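Long-range contacts in poly-gamma-glutamate hydrolase (Bacillus phage phiNIT1, PDB 3A9L), which hydrolyses the gamma-glutamyl linkages of bacterial poly-gamma-glutamate as a zinc peptidase: residues E50-T59 / F192-E203; V115-I126 / N154-L164. All coordinates share one frame; numbering follows the deposited sequence.

In the fold
Both contacts belong to the open alpha/beta fold built around a mixed seven-stranded sheet. Along the chain, helix 48-59 comes first and helix 190-209 last, and the two segments of contact 2 lie between these partners of contact 1. The contact centres are about 16 Å apart. Contact 1 joins two helices whose side chains reach strand 162-167; contact 2 joins that same strand to its antiparallel neighbour 113-116 and to helix 120-132. The two meet where I199 and A202 of helix 190-209 pack on L122, L125 and I126, and both I199 and I126 touch L164 of the sheet. Contact 2 is the one nearer the zinc: the side chain of Q163 lies about 4 Å from that of its ligand H103.

Contact 1: residues E50-T59 / F192-E203; sequences ELIYRVVELT and FLDYAEAIKEAE
A196 is a knob among L51, R54, V55 and L58, and on it turns a helix-helix packing in the alpha/beta fold, where 50-59 and 192-203 cross at -47° with their axes 8.9 Å apart. The methyl lies 3.4 Å from R54 CG and is also touched by L51 CD1. Further apolar contacts flank it: L51 CD2 lies against Y195 CE1 (3.8 Å), the two side chains crossing at about a right angle, and V55 CG1 meets I199 CG2.

A second ring, that of F192, makes its contact through its far end. With CG anti to the backbone N (chi1 177°), the ring reaches the neighbouring helix and presents its edge to E50 O and L51 CA, while CZ approaches R54 CB at 3.5 Å.

No direct hydrogen bond joins the two segments, but a water accepts from R54 NE and donates to L193 O. Towards T59, K200 lays its aliphatic CD against L58 CB (3.7 Å), and its NZ is salt-bridged to E197 OE2 within the same helix. E203 OE1, hydrogen-bonded to Y36, also touches T59 CG2, while a second water donates to E203 OE2 at 2.8 Å.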
loop_
_atom_site.group_PDB
_atom_site.type_symbol
_atom_site.label_atom_id
_atom_site.label_comp_id
_atom_site.label_asym_id
_atom_site.label_seq_id
_atom_site.Cartn_x
_atom_site.Cartn_y
_atom_site.Cartn_z
ATOM N N GLU A 50 8.143 -11.573 2.219
ATOM C CA GLU A 50 7.477 -12.742 1.592
ATOM C C GLU A 50 6.618 -13.455 2.619
ATOM O O GLU A 50 5.529 -13.941 2.310
ATOM C CB GLU A 50 8.509 -13.707 0.987
ATOM C CG GLU A 50 9.298 -13.116 -0.232
ATOM C CD GLU A 50 10.415 -12.127 0.106
ATOM O OE1 GLU A 50 11.020 -12.193 1.193
ATOM O OE2 GLU A 50 10.710 -11.254 -0.758
ATOM N N LEU A 51 7.120 -13.518 3.848
ATOM C CA LEU A 51 6.332 -14.120 4.909
ATOM C C LEU A 51 5.130 -13.261 5.210
ATOM O O LEU A 51 4.076 -13.789 5.459
ATOM C CB LEU A 51 7.170 -14.391 6.166
ATOM C CG LEU A 51 6.398 -14.859 7.407
ATOM C CD1 LEU A 51 5.733 -16.247 7.176
ATOM C CD2 LEU A 51 7.269 -14.843 8.633
ATOM N N ILE A 52 5.281 -11.938 5.198
ATOM C CA ILE A 52 4.125 -11.078 5.479
ATOM C C ILE A 52 3.069 -11.212 4.374
ATOM O O ILE A 52 1.865 -11.238 4.657
ATOM C CB ILE A 52 4.530 -9.636 5.713
ATOM C CG1 ILE A 52 5.025 -9.492 7.160
ATOM C CG2 ILE A 52 3.365 -8.685 5.411
ATOM C CD1 ILE A 52 5.941 -8.351 7.378
ATOM N N TYR A 53 3.527 -11.302 3.130
ATOM C CA TYR A 53 2.616 -11.475 1.980
ATOM C C TYR A 53 1.725 -12.692 2.145
ATOM O O TYR A 53 0.509 -12.610 1.949
ATOM C CB TYR A 53 3.411 -11.621 0.696
ATOM C CG TYR A 53 3.751 -10.313 0.041
ATOM C CD1 TYR A 53 4.177 -9.219 0.790
ATOM C CD2 TYR A 53 3.658 -10.175 -1.321
ATOM C CE1 TYR A 53 4.482 -8.027 0.185
ATOM C CE2 TYR A 53 3.967 -8.991 -1.940
ATOM C CZ TYR A 53 4.374 -7.919 -1.182
ATOM O OH TYR A 53 4.670 -6.746 -1.818
ATOM N N ARG A 54 2.350 -13.815 2.493
ATOM C CA ARG A 54 1.688 -15.093 2.681
ATOM C C ARG A 54 0.744 -15.055 3.901
ATOM O O ARG A 54 -0.383 -15.575 3.844
ATOM C CB ARG A 54 2.757 -16.202 2.840
ATOM C CG ARG A 54 2.241 -17.675 2.861
ATOM C CD ARG A 54 1.588 -18.047 1.512
ATOM N NE ARG A 54 0.951 -19.353 1.578
ATOM C CZ ARG A 54 -0.063 -19.726 0.806
ATOM N NH1 ARG A 54 -0.558 -18.881 -0.099
ATOM N NH2 ARG A 54 -0.582 -20.940 0.938
ATOM N N VAL A 55 1.203 -14.464 5.012
ATOM C CA VAL A 55 0.330 -14.340 6.186
ATOM C C VAL A 55 -0.914 -13.488 5.900
ATOM O O VAL A 55 -2.026 -13.757 6.398
ATOM C CB VAL A 55 1.078 -13.797 7.449
ATOM C CG1 VAL A 55 0.092 -13.574 8.594
ATOM C CG2 VAL A 55 2.111 -14.806 7.911
ATOM N N VAL A 56 -0.714 -12.437 5.127
ATOM C CA VAL A 56 -1.806 -11.559 4.741
ATOM C C VAL A 56 -2.743 -12.261 3.751
ATOM O O VAL A 56 -3.980 -12.123 3.844
ATOM C CB VAL A 56 -1.240 -10.227 4.192
ATOM C CG1 VAL A 56 -2.301 -9.426 3.395
ATOM C CG2 VAL A 56 -0.719 -9.405 5.355
ATOM N N GLU A 57 -2.155 -12.993 2.803
ATOM C CA GLU A 57 -2.936 -13.748 1.807
ATOM C C GLU A 57 -3.755 -14.837 2.519
ATOM O O GLU A 57 -4.917 -15.061 2.183
ATOM C CB GLU A 57 -2.028 -14.336 0.734
ATOM C CG GLU A 57 -1.549 -13.334 -0.304
ATOM C CD GLU A 57 -0.140 -13.655 -0.805
ATOM O OE1 GLU A 57 0.226 -14.860 -0.787
ATOM O OE2 GLU A 57 0.608 -12.701 -1.169
ATOM N N LEU A 58 -3.167 -15.445 3.550
ATOM C CA LEU A 58 -3.903 -16.412 4.412
ATOM C C LEU A 58 -4.961 -15.857 5.363
ATOM O O LEU A 58 -5.902 -16.568 5.715
ATOM C CB LEU A 58 -2.928 -17.241 5.243
ATOM C CG LEU A 58 -1.999 -18.212 4.541
ATOM C CD1 LEU A 58 -1.130 -18.860 5.592
ATOM C CD2 LEU A 58 -2.770 -19.216 3.740
ATOM N N THR A 59 -4.795 -14.614 5.816
ATOM C CA THR A 59 -5.630 -14.052 6.899
ATOM C C THR A 59 -6.605 -12.964 6.471
ATOM O O THR A 59 -7.668 -12.806 7.073
ATOM C CB THR A 59 -4.756 -13.470 8.050
ATOM O OG1 THR A 59 -3.862 -12.488 7.514
ATOM C CG2 THR A 59 -3.901 -14.570 8.719
ATOM N N PHE A 192 8.544 -22.660 4.850
ATOM C CA PHE A 192 7.905 -21.345 4.649
ATOM C C PHE A 192 6.398 -21.398 4.818
ATOM O O PHE A 192 5.829 -20.662 5.637
ATOM C CB PHE A 192 8.264 -20.689 3.292
ATOM C CG PHE A 192 7.557 -19.378 3.060
ATOM C CD1 PHE A 192 8.048 -18.194 3.601
ATOM C CD2 PHE A 192 6.376 -19.334 2.311
ATOM C CE1 PHE A 192 7.383 -16.973 3.396
ATOM C CE2 PHE A 192 5.689 -18.137 2.106
ATOM C CZ PHE A 192 6.185 -16.945 2.630
ATOM N N LEU A 193 5.750 -22.264 4.043
ATOM C CA LEU A 193 4.273 -22.420 4.074
ATOM C C LEU A 193 3.718 -22.780 5.464
ATOM O O LEU A 193 2.748 -22.168 5.946
ATOM C CB LEU A 193 3.820 -23.427 3.019
ATOM C CG LEU A 193 4.260 -23.190 1.547
ATOM C CD1 LEU A 193 3.830 -24.306 0.630
ATOM C CD2 LEU A 193 3.741 -21.858 0.993
ATOM N N ASP A 194 4.327 -23.780 6.093
ATOM C CA ASP A 194 3.988 -24.160 7.477
ATOM C C ASP A 194 4.142 -22.998 8.481
ATOM O O ASP A 194 3.337 -22.840 9.426
ATOM C CB ASP A 194 4.847 -25.355 7.901
ATOM C CG ASP A 194 4.517 -26.640 7.131
ATOM O OD1 ASP A 194 3.435 -26.740 6.537
ATOM O OD2 ASP A 194 5.336 -27.586 7.151
ATOM N N TYR A 195 5.188 -22.193 8.300
ATOM C CA TYR A 195 5.444 -21.072 9.203
ATOM C C TYR A 195 4.259 -20.115 9.063
ATOM O O TYR A 195 3.563 -19.823 10.040
ATOM C CB TYR A 195 6.781 -20.394 8.849
ATOM C CG TYR A 195 7.403 -19.557 9.957
ATOM C CD1 TYR A 195 6.866 -18.315 10.304
ATOM C CD2 TYR A 195 8.533 -19.989 10.619
ATOM C CE1 TYR A 195 7.417 -17.547 11.300
ATOM C CE2 TYR A 195 9.113 -19.212 11.626
ATOM C CZ TYR A 195 8.547 -17.995 11.956
ATOM O OH TYR A 195 9.095 -17.204 12.934
ATOM N N ALA A 196 3.987 -19.684 7.833
ATOM C CA ALA A 196 2.915 -18.756 7.601
ATOM C C ALA A 196 1.527 -19.281 8.073
ATOM O O ALA A 196 0.748 -18.524 8.669
ATOM C CB ALA A 196 2.907 -18.300 6.156
ATOM N N GLU A 197 1.264 -20.579 7.895
ATOM C CA GLU A 197 0.023 -21.224 8.373
ATOM C C GLU A 197 -0.058 -21.231 9.901
ATOM O O GLU A 197 -1.118 -20.997 10.476
ATOM C CB GLU A 197 -0.088 -22.647 7.836
ATOM C CG GLU A 197 -1.172 -23.527 8.516
ATOM C CD GLU A 197 -2.607 -23.198 8.051
ATOM O OE1 GLU A 197 -2.771 -22.448 7.066
ATOM O OE2 GLU A 197 -3.572 -23.659 8.691
ATOM N N ALA A 198 1.071 -21.491 10.554
ATOM C CA ALA A 198 1.136 -21.388 12.024
ATOM C C ALA A 198 0.647 -20.039 12.548
ATOM O O ALA A 198 -0.062 -19.979 13.530
ATOM C CB ALA A 198 2.537 -21.667 12.523
ATOM N N ILE A 199 1.028 -18.963 11.878
ATOM C CA ILE A 199 0.630 -17.630 12.274
ATOM C C ILE A 199 -0.883 -17.447 12.074
ATOM O O ILE A 199 -1.590 -16.882 12.943
ATOM C CB ILE A 199 1.419 -16.570 11.471
ATOM C CG1 ILE A 199 2.939 -16.850 11.534
ATOM C CG2 ILE A 199 1.029 -15.159 11.929
ATOM C CD1 ILE A 199 3.498 -17.096 12.930
ATOM N N LYS A 200 -1.385 -17.951 10.947
ATOM C CA LYS A 200 -2.835 -17.836 10.678
ATOM C C LYS A 200 -3.656 -18.595 11.754
ATOM O O LYS A 200 -4.643 -18.085 12.268
ATOM C CB LYS A 200 -3.177 -18.313 9.270
ATOM C CG LYS A 200 -4.676 -18.231 8.911
ATOM C CD LYS A 200 -5.024 -19.021 7.657
ATOM C CE LYS A 200 -4.690 -20.517 7.719
ATOM N NZ LYS A 200 -5.665 -21.432 8.422
ATOM N N GLU A 201 -3.226 -19.799 12.089
ATOM C CA GLU A 201 -3.888 -20.636 13.105
ATOM C C GLU A 201 -3.957 -19.982 14.460
ATOM O O GLU A 201 -5.002 -20.046 15.129
ATOM C CB GLU A 201 -3.164 -21.988 13.228
ATOM C CG GLU A 201 -3.412 -22.924 12.040
ATOM C CD GLU A 201 -2.684 -24.252 12.156
ATOM O OE1 GLU A 201 -2.396 -24.694 13.286
ATOM O OE2 GLU A 201 -2.409 -24.880 11.105
ATOM N N ALA A 202 -2.849 -19.360 14.857
ATOM C CA ALA A 202 -2.721 -18.681 16.140
ATOM C C ALA A 202 -3.597 -17.438 16.165
ATOM O O ALA A 202 -4.269 -17.190 17.173
ATOM C CB ALA A 202 -1.269 -18.324 16.413
ATOM N N GLU A 203 -3.634 -16.694 15.048
ATOM C CA GLU A 203 -4.554 -15.551 14.924
ATOM C C GLU A 203 -6.009 -16.017 15.053
ATOM O O GLU A 203 -6.814 -15.353 15.732
ATOM C CB GLU A 203 -4.356 -14.762 13.600
ATOM C CG GLU A 203 -5.054 -13.382 13.616
ATOM C CD GLU A 203 -5.524 -12.830 12.248
ATOM O OE1 GLU A 203 -4.755 -12.810 11.269
ATOM O OE2 GLU A 203 -6.678 -12.349 12.168
HETATM O O HOH W 1 0.844 -21.287 3.947
HETATM O O HOH W 2 -7.735 -10.997 9.997
#

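Contact 2: residues V115-I126 / N154-L164; sequences VGGLNTELRNLI and NRCASGKGVQL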
loop_
_atom_site.group_PDB
_atom_site.type_symbol
_atom_site.label_atom_id
_atom_site.label_comp_id
_atom_site.label_asym_id
_atom_site.label_seq_id
_atom_site.Cartn_x
_atom_site.Cartn_y
_atom_site.Cartn_z
ATOM N N VAL A 115 9.975 -14.917 20.235
ATOM C CA VAL A 115 8.701 -14.203 20.176
ATOM C C VAL A 115 8.498 -13.373 21.448
ATOM O O VAL A 115 8.556 -13.902 22.559
ATOM C CB VAL A 115 7.526 -15.192 20.007
ATOM C CG1 VAL A 115 6.234 -14.457 19.636
ATOM C CG2 VAL A 115 7.854 -16.242 18.948
ATOM N N GLY A 116 8.247 -12.082 21.278
ATOM C CA GLY A 116 7.947 -11.232 22.418
ATOM C C GLY A 116 6.838 -10.274 22.098
ATOM O O GLY A 116 6.007 -10.535 21.223
ATOM N N GLY A 117 6.843 -9.136 22.775
ATOM C CA GLY A 117 5.781 -8.169 22.629
ATOM C C GLY A 117 4.905 -8.228 23.876
ATOM O O GLY A 117 5.074 -9.128 24.709
ATOM N N LEU A 118 3.973 -7.281 24.008
ATOM C CA LEU A 118 3.104 -7.222 25.205
ATOM C C LEU A 118 1.820 -8.026 25.062
ATOM O O LEU A 118 1.155 -8.304 26.059
ATOM C CB LEU A 118 2.791 -5.760 25.606
ATOM C CG LEU A 118 3.980 -4.977 26.195
ATOM C CD1 LEU A 118 3.670 -3.505 26.227
ATOM C CD2 LEU A 118 4.436 -5.524 27.591
ATOM N N ASN A 119 1.457 -8.431 23.842
ATOM C CA ASN A 119 0.299 -9.319 23.698
ATOM C C ASN A 119 0.646 -10.775 24.054
ATOM O O ASN A 119 0.979 -11.555 23.185
ATOM C CB ASN A 119 -0.315 -9.222 22.297
ATOM C CG ASN A 119 -1.652 -9.949 22.198
ATOM O OD1 ASN A 119 -1.999 -10.760 23.057
ATOM N ND2 ASN A 119 -2.405 -9.659 21.146
ATOM N N THR A 120 0.553 -11.117 25.341
ATOM C CA THR A 120 1.136 -12.352 25.877
ATOM C C THR A 120 0.402 -13.536 25.341
ATOM O O THR A 120 1.035 -14.544 24.994
ATOM C CB THR A 120 1.019 -12.467 27.414
ATOM O OG1 THR A 120 1.330 -11.214 28.024
ATOM C CG2 THR A 120 1.981 -13.534 27.936
ATOM N N GLU A 121 -0.924 -13.400 25.296
ATOM C CA GLU A 121 -1.798 -14.452 24.807
ATOM C C GLU A 121 -1.559 -14.840 23.359
ATOM O O GLU A 121 -1.393 -16.009 23.092
ATOM C CB GLU A 121 -3.254 -14.105 25.004
ATOM C CG GLU A 121 -4.156 -15.270 24.627
ATOM C CD GLU A 121 -5.607 -14.878 24.554
ATOM O OE1 GLU A 121 -5.967 -13.797 25.094
ATOM O OE2 GLU A 121 -6.376 -15.665 23.952
ATOM N N LEU A 122 -1.555 -13.870 22.446
ATOM C CA LEU A 122 -1.162 -14.086 21.060
ATOM C C LEU A 122 0.315 -14.464 20.909
ATOM O O LEU A 122 0.637 -15.322 20.085
ATOM C CB LEU A 122 -1.474 -12.866 20.205
ATOM C CG LEU A 122 -1.375 -13.033 18.669
ATOM C CD1 LEU A 122 -2.242 -14.203 18.158
ATOM C CD2 LEU A 122 -1.750 -11.716 18.015
ATOM N N ARG A 123 1.206 -13.813 21.669
ATOM C CA ARG A 123 2.619 -14.267 21.797
ATOM C C ARG A 123 2.756 -15.781 22.076
ATOM O O ARG A 123 3.454 -16.483 21.321
ATOM C CB ARG A 123 3.400 -13.457 22.856
ATOM C CG ARG A 123 4.850 -13.910 23.029
ATOM C CD ARG A 123 5.404 -13.546 24.396
ATOM N NE ARG A 123 4.856 -14.423 25.439
ATOM C CZ ARG A 123 5.277 -14.439 26.693
ATOM N NH1 ARG A 123 6.223 -13.601 27.059
ATOM N NH2 ARG A 123 4.717 -15.264 27.590
ATOM N N ASN A 124 2.131 -16.265 23.160
ATOM C CA ASN A 124 2.153 -17.688 23.511
ATOM C C ASN A 124 1.565 -18.587 22.406
ATOM O O ASN A 124 2.082 -19.675 22.120
ATOM C CB ASN A 124 1.432 -17.962 24.839
ATOM C CG ASN A 124 2.113 -17.299 26.050
ATOM O OD1 ASN A 124 3.291 -16.946 25.999
ATOM N ND2 ASN A 124 1.370 -17.143 27.138
ATOM N N LEU A 125 0.477 -18.128 21.804
ATOM C CA LEU A 125 -0.224 -18.891 20.748
ATOM C C LEU A 125 0.625 -19.142 19.512
ATOM O O LEU A 125 0.664 -20.250 19.000
ATOM C CB LEU A 125 -1.563 -18.227 20.429
ATOM C CG LEU A 125 -2.520 -18.430 21.624
ATOM C CD1 LEU A 125 -3.763 -17.526 21.585
ATOM C CD2 LEU A 125 -2.925 -19.901 21.733
ATOM N N ILE A 126 1.345 -18.109 19.078
ATOM C CA ILE A 126 2.234 -18.186 17.909
ATOM C C ILE A 126 3.405 -19.136 18.182
ATOM O O ILE A 126 3.887 -19.840 17.300
ATOM C CB ILE A 126 2.736 -16.773 17.526
ATOM C CG1 ILE A 126 1.565 -15.973 16.990
ATOM C CG2 ILE A 126 3.883 -16.835 16.511
ATOM C CD1 ILE A 126 1.813 -14.469 16.745
ATOM N N ASN A 154 3.915 -2.441 19.778
ATOM C CA ASN A 154 3.008 -2.148 20.917
ATOM C C ASN A 154 2.312 -0.781 20.797
ATOM O O ASN A 154 1.700 -0.272 21.781
ATOM C CB ASN A 154 3.784 -2.188 22.242
ATOM C CG ASN A 154 4.447 -3.541 22.500
ATOM O OD1 ASN A 154 3.893 -4.618 22.177
ATOM N ND2 ASN A 154 5.683 -3.488 23.042
ATOM N N ARG A 155 2.403 -0.180 19.611
ATOM C CA ARG A 155 1.734 1.088 19.391
ATOM C C ARG A 155 0.501 0.893 18.499
ATOM O O ARG A 155 -0.014 1.854 17.923
ATOM C CB ARG A 155 2.684 2.130 18.817
ATOM C CG ARG A 155 3.927 2.347 19.680
ATOM C CD ARG A 155 4.799 3.376 19.035
ATOM N NE ARG A 155 4.116 4.666 18.944
ATOM C CZ ARG A 155 4.576 5.698 18.244
ATOM N NH1 ARG A 155 5.734 5.611 17.589
ATOM N NH2 ARG A 155 3.889 6.833 18.227
ATOM N N CYS A 156 0.029 -0.347 18.409
ATOM C CA CYS A 156 -1.348 -0.603 17.943
ATOM C C CYS A 156 -2.319 -0.021 18.993
ATOM O O CYS A 156 -1.893 0.511 20.030
ATOM C CB CYS A 156 -1.588 -2.090 17.671
ATOM S SG CYS A 156 -1.229 -3.116 19.111
ATOM N N ALA A 157 -3.611 -0.067 18.688
ATOM C CA ALA A 157 -4.610 0.553 19.527
ATOM C C ALA A 157 -4.667 -0.068 20.922
ATOM O O ALA A 157 -4.853 0.637 21.915
ATOM C CB ALA A 157 -5.978 0.528 18.858
ATOM N N SER A 158 -4.480 -1.382 20.989
ATOM C CA SER A 158 -4.560 -2.088 22.257
ATOM C C SER A 158 -3.305 -1.783 23.090
ATOM O O SER A 158 -3.324 -1.922 24.322
ATOM C CB SER A 158 -4.768 -3.589 22.040
ATOM O OG SER A 158 -3.589 -4.187 21.481
ATOM N N GLY A 159 -2.248 -1.305 22.431
ATOM C CA GLY A 159 -0.954 -1.078 23.082
ATOM C C GLY A 159 -0.172 -2.363 23.397
ATOM O O GLY A 159 0.784 -2.340 24.179
ATOM N N LYS A 160 -0.588 -3.484 22.812
ATOM C CA LYS A 160 -0.003 -4.794 23.103
ATOM C C LYS A 160 0.180 -5.571 21.801
ATOM O O LYS A 160 -0.796 -6.080 21.233
ATOM C CB LYS A 160 -0.924 -5.593 24.028
ATOM C CG LYS A 160 -1.257 -4.973 25.355
ATOM C CD LYS A 160 -2.215 -5.871 26.141
ATOM C CE LYS A 160 -3.462 -6.248 25.339
ATOM N NZ LYS A 160 -3.410 -7.634 24.744
ATOM N N GLY A 161 1.424 -5.666 21.325
ATOM C CA GLY A 161 1.716 -6.282 20.045
ATOM C C GLY A 161 2.518 -7.568 20.220
ATOM O O GLY A 161 2.802 -7.948 21.343
ATOM N N VAL A 162 2.850 -8.249 19.116
ATOM C CA VAL A 162 3.640 -9.489 19.193
ATOM C C VAL A 162 4.761 -9.379 18.185
ATOM O O VAL A 162 4.524 -9.258 16.980
ATOM C CB VAL A 162 2.822 -10.757 18.832
ATOM C CG1 VAL A 162 3.733 -11.971 18.614
ATOM C CG2 VAL A 162 1.764 -11.053 19.876
ATOM N N GLN A 163 5.982 -9.471 18.672
ATOM C CA GLN A 163 7.132 -9.358 17.825
ATOM C C GLN A 163 7.742 -10.749 17.532
ATOM O O GLN A 163 8.010 -11.534 18.468
ATOM C CB GLN A 163 8.180 -8.448 18.501
ATOM C CG GLN A 163 9.418 -8.310 17.647
ATOM C CD GLN A 163 10.511 -7.480 18.294
ATOM O OE1 GLN A 163 10.694 -6.340 17.931
ATOM N NE2 GLN A 163 11.262 -8.076 19.242
ATOM N N LEU A 164 7.987 -11.050 16.256
ATOM C CA LEU A 164 8.753 -12.248 15.919
ATOM C C LEU A 164 10.135 -11.884 15.411
ATOM O O LEU A 164 10.275 -11.091 14.515
ATOM C CB LEU A 164 8.051 -13.137 14.872
ATOM C CG LEU A 164 6.747 -13.869 15.239
ATOM C CD1 LEU A 164 5.592 -12.903 15.415
ATOM C CD2 LEU A 164 6.393 -14.900 14.154
HETATM O O HOH W 3 -1.562 -7.441 19.354
#
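An antiparallel strand pair, continued by the turn that leads into helix 120-132, brings G116 and Q163 together as a hydrogen-bonded pair. G116 N donates to Q163 O (2.9 Å), and Q163 N returns the bond to G116 O. V115 and L164 form the adjoining non-hydrogen-bonded pair.

Beyond the strand, G117 runs close to G161 and V162, and its CA lies 3.3 Å from G161 O in a CA-H...O contact. N154 OD1 then ties the two loops together, accepting from L118 N at 3.2 Å and, on an in-plane lone pair, from G161 N. Its amide ND2 is held by the carbonyls of A146 and D148, which fixes the rotation of the group, and the side chain of L118 crosses it at about a right angle. N119 N bonds to G161 O at 2.9 Å.

N119 is the N-cap of the helix: with CG anti to its own N (chi1 -170°), OD1 swings back to accept from L122 N.

Against the helix, V162 splits its two methyls. CG2 packs against the first turn, 3.3 Å from R123 N and close to L122 CB, whereas CG1 meets I126 CD1 tip to tip at 3.7 Å and also touches V115 CG1. I126 CG2 reaches on to L164 CD2. From the other face of the sheet, the Q163 side chain projects towards the zinc site, its OE1 accepting from N151 ND2.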